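Local coordinates for Abbfa_003403 (Acinetobacter baumannii, PDB 4ZXH), which probably activates an amino acid, couples it to a carrier-bound acyl group and releases the product, as a four-domain nonribosomal peptide synthetase, at residues Y795-Q800 / R835-L840. Residues are numbered along the deposited sequence; the frame is centred on the assembly and turned at random.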
ATOM      1  N   TYR A 795     -27.171  16.258   0.683  1.00 44.97           N
ATOM      2  CA  TYR A 795     -26.592  16.750   1.927  1.00 45.05           C
ATOM      3  C   TYR A 795     -25.667  15.682   2.512  1.00 48.74           C
ATOM      4  O   TYR A 795     -25.987  14.491   2.458  1.00 48.09           O
ATOM      5  CB  TYR A 795     -27.685  17.110   2.947  1.00 39.47           C
ATOM      6  CG  TYR A 795     -28.756  18.071   2.465  1.00 43.35           C
ATOM      7  CD1 TYR A 795     -28.550  19.452   2.462  1.00 52.93           C
ATOM      8  CD2 TYR A 795     -29.996  17.605   2.054  1.00 45.80           C
ATOM      9  CE1 TYR A 795     -29.551  20.336   2.032  1.00 43.28           C
ATOM     10  CE2 TYR A 795     -30.995  18.474   1.627  1.00 44.21           C
ATOM     11  CZ  TYR A 795     -30.769  19.835   1.613  1.00 43.72           C
ATOM     12  OH  TYR A 795     -31.774  20.681   1.177  1.00 48.45           O
ATOM     13  N   VAL A 796     -24.527  16.090   3.071  1.00 53.21           N
ATOM     14  CA  VAL A 796     -23.636  15.136   3.731  1.00 46.19           C
ATOM     15  C   VAL A 796     -23.581  15.419   5.227  1.00 48.48           C
ATOM     16  O   VAL A 796     -23.066  16.448   5.646  1.00 49.25           O
ATOM     17  CB  VAL A 796     -22.212  15.167   3.137  1.00 39.70           C
ATOM     18  CG1 VAL A 796     -21.351  14.073   3.755  1.00 39.31           C
ATOM     19  CG2 VAL A 796     -22.262  14.992   1.623  1.00 38.55           C
ATOM     20  N   LEU A 797     -24.109  14.495   6.027  1.00 48.17           N
ATOM     21  CA  LEU A 797     -24.273  14.715   7.461  1.00 41.66           C
ATOM     22  C   LEU A 797     -23.440  13.792   8.347  1.00 41.93           C
ATOM     23  O   LEU A 797     -23.046  12.693   7.942  1.00 40.51           O
ATOM     24  CB  LEU A 797     -25.741  14.565   7.828  1.00 41.19           C
ATOM     25  CG  LEU A 797     -26.696  15.426   7.001  1.00 46.98           C
ATOM     26  CD1 LEU A 797     -28.101  15.310   7.540  1.00 40.90           C
ATOM     27  CD2 LEU A 797     -26.254  16.884   6.979  1.00 51.22           C
ATOM     28  N   ASP A 798     -23.168  14.241   9.570  1.00 43.98           N
ATOM     29  CA  ASP A 798     -22.488  13.382  10.526  1.00 44.55           C
ATOM     30  C   ASP A 798     -23.529  12.592  11.305  1.00 52.37           C
ATOM     31  O   ASP A 798     -24.699  12.567  10.935  1.00 55.46           O
ATOM     32  CB  ASP A 798     -21.561  14.187  11.459  1.00 47.15           C
ATOM     33  CG  ASP A 798     -22.284  15.285  12.259  1.00 60.19           C
ATOM     34  OD1 ASP A 798     -23.517  15.232  12.419  1.00 68.65           O
ATOM     35  OD2 ASP A 798     -21.600  16.215  12.746  1.00 60.60           O
ATOM     36  N   GLU A 799     -23.104  11.948  12.384  1.00 54.17           N
ATOM     37  CA  GLU A 799     -24.010  11.162  13.217  1.00 61.50           C
ATOM     38  C   GLU A 799     -24.946  12.022  14.088  1.00 63.86           C
ATOM     39  O   GLU A 799     -25.903  11.505  14.665  1.00 73.74           O
ATOM     40  CB  GLU A 799     -23.193  10.203  14.087  1.00 70.14           C
ATOM     41  CG  GLU A 799     -22.245   9.312  13.273  1.00 71.63           C
ATOM     42  CD  GLU A 799     -21.266   8.522  14.134  1.00 81.37           C
ATOM     43  OE1 GLU A 799     -21.259   8.708  15.372  1.00 88.50           O
ATOM     44  OE2 GLU A 799     -20.489   7.721  13.567  1.00 82.58           O
ATOM     45  N   GLN A 800     -24.677  13.324  14.186  1.00 61.44           N
ATOM     46  CA  GLN A 800     -25.592  14.238  14.870  0.50 57.30           C
ATOM     47  C   GLN A 800     -26.456  14.998  13.871  1.00 55.72           C
ATOM     48  O   GLN A 800     -27.222  15.875  14.247  1.00 57.52           O
ATOM     49  CB  GLN A 800     -24.826  15.226  15.749  0.50 57.40           C
ATOM     50  CG  GLN A 800     -24.448  14.669  17.107  0.50 58.63           C
ATOM     51  CD  GLN A 800     -23.634  13.395  17.005  0.50 62.28           C
ATOM     52  OE1 GLN A 800     -22.439  13.428  16.683  0.50 53.97           O
ATOM     53  NE2 GLN A 800     -24.282  12.259  17.261  0.50 62.28           N
ATOM     54  N   ARG A 835     -37.577  11.896   7.192  1.00 46.39           N
ATOM     55  CA  ARG A 835     -37.744  12.895   8.244  1.00 45.62           C
ATOM     56  C   ARG A 835     -37.420  14.280   7.723  1.00 54.06           C
ATOM     57  O   ARG A 835     -36.695  14.427   6.732  1.00 56.81           O
ATOM     58  CB  ARG A 835     -36.813  12.619   9.436  1.00 41.21           C
ATOM     59  CG  ARG A 835     -36.851  11.233  10.000  1.00 41.60           C
ATOM     60  CD  ARG A 835     -35.607  10.936  10.784  1.00 39.68           C
ATOM     61  NE  ARG A 835     -35.621  11.594  12.078  1.00 60.73           N
ATOM     62  CZ  ARG A 835     -34.552  11.717  12.861  1.00 75.44           C
ATOM     63  NH1 ARG A 835     -33.373  11.227  12.466  1.00 69.58           N
ATOM     64  NH2 ARG A 835     -34.658  12.335  14.037  1.00 83.09           N
ATOM     65  N   THR A 836     -37.931  15.296   8.408  1.00 52.84           N
ATOM     66  CA  THR A 836     -37.312  16.608   8.340  1.00 53.07           C
ATOM     67  C   THR A 836     -36.333  16.697   9.498  1.00 52.77           C
ATOM     68  O   THR A 836     -36.496  16.007  10.507  1.00 51.47           O
ATOM     69  CB  THR A 836     -38.309  17.732   8.446  1.00 53.96           C
ATOM     70  OG1 THR A 836     -38.724  17.852   9.812  1.00 67.46           O
ATOM     71  CG2 THR A 836     -39.501  17.453   7.559  1.00 45.24           C
ATOM     72  N   LEU A 837     -35.318  17.539   9.359  1.00 49.91           N
ATOM     73  CA  LEU A 837     -34.324  17.649  10.408  1.00 48.86           C
ATOM     74  C   LEU A 837     -34.250  19.074  10.945  1.00 60.50           C
ATOM     75  O   LEU A 837     -34.344  20.034  10.178  1.00 64.43           O
ATOM     76  CB  LEU A 837     -32.969  17.192   9.883  1.00 54.00           C
ATOM     77  CG  LEU A 837     -32.898  15.717   9.474  1.00 49.58           C
ATOM     78  CD1 LEU A 837     -31.570  15.400   8.779  1.00 46.52           C
ATOM     79  CD2 LEU A 837     -33.097  14.832  10.690  1.00 44.00           C
ATOM     80  N   PRO A 838     -34.101  19.221  12.272  1.00 63.51           N
ATOM     81  CA  PRO A 838     -34.016  20.545  12.910  1.00 63.55           C
ATOM     82  C   PRO A 838     -32.821  21.339  12.411  1.00 64.07           C
ATOM     83  O   PRO A 838     -32.881  22.559  12.311  1.00 70.99           O
ATOM     84  CB  PRO A 838     -33.869  20.216  14.395  1.00 58.08           C
ATOM     85  CG  PRO A 838     -34.500  18.866  14.535  1.00 62.71           C
ATOM     86  CD  PRO A 838     -34.138  18.137  13.267  1.00 62.63           C
ATOM     87  N   SER A 839     -31.752  20.630  12.080  1.00 61.75           N
ATOM     88  CA  SER A 839     -30.521  21.247  11.603  1.00 66.63           C
ATOM     89  C   SER A 839     -30.608  21.668  10.135  1.00 69.69           C
ATOM     90  O   SER A 839     -29.654  22.219   9.583  1.00 64.11           O
ATOM     91  CB  SER A 839     -29.366  20.274  11.801  1.00 57.99           C
ATOM     92  OG  SER A 839     -29.827  18.949  11.570  1.00 55.02           O
ATOM     93  N   LEU A 840     -31.745  21.384   9.504  1.00 68.90           N
ATOM     94  CA  LEU A 840     -32.009  21.794   8.123  1.00 71.95           C
ATOM     95  C   LEU A 840     -33.474  22.209   7.977  1.00 63.91           C
ATOM     96  O   LEU A 840     -34.219  21.633   7.182  1.00 55.63           O
ATOM     97  CB  LEU A 840     -31.675  20.664   7.136  1.00 47.43           C
ATOM     98  CG  LEU A 840     -30.209  20.419   6.772  1.00 59.78           C
ATOM     99  CD1 LEU A 840     -30.086  19.251   5.798  1.00 55.74           C
ATOM    100  CD2 LEU A 840     -29.569  21.670   6.187  1.00 58.62           C
TER
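In the small curled antiparallel sheet of the adenylation domain, consistent with the distorted beta-barrel of the large N-terminal part of ANL enzymes, Tyr795 and Leu797 of strand 792-797 pack against Leu840 and Leu837 of the loop that leads from strand 834-835 to strand 846-855. The two segments exchange no hydrogen bond; the direct contacts are between buried apolar side chains, and the surface they bury is modest, 176 Å² in all. One branch of Leu840 does the touching: its CD1 methyl sits over a face of the Tyr795 phenol in a CH-pi contact, 3.8 Å from the ring centroid and 15° off the ring normal. The methyl is displaced from the ring centre toward the CG-CD1 side, so that Tyr795 CD1 is its nearest atom, 3.7 Å from Leu840 CD1. A chi1 of -54° sets the tyrosine ring anti to its own carbonyl carbon, and chi2 of -82° turns its face to the Leu840 methyl.

Two residues along the strand, Leu797 again projects toward the loop and meets Leu837 tip to tip. A type I turn from Leu837 to Leu840 brings both leucines to the strand, and it is closed by Leu840 N donating to Leu837 O at 3.0 Å. Leu846 of strand 846-855 also touches Tyr795, Leu837 and Leu840, while Trp813 of strand 809-816 packs on Leu797 and Leu837, continuing the apolar layer into the sheet. Beyond the strand end the chain bends in an Asx turn, in which Gln800 N reaches Asp798 OD1 from above the carboxylate plane, and Asp798 OD2 forms a salt bridge with Arg802. Ser839 OG is hydrogen-bonded to Gln801 O, just past the end of segment 795-800. Between the leucine tips, Leu797 CD1 lies 3.7 Å from Leu837 CD1.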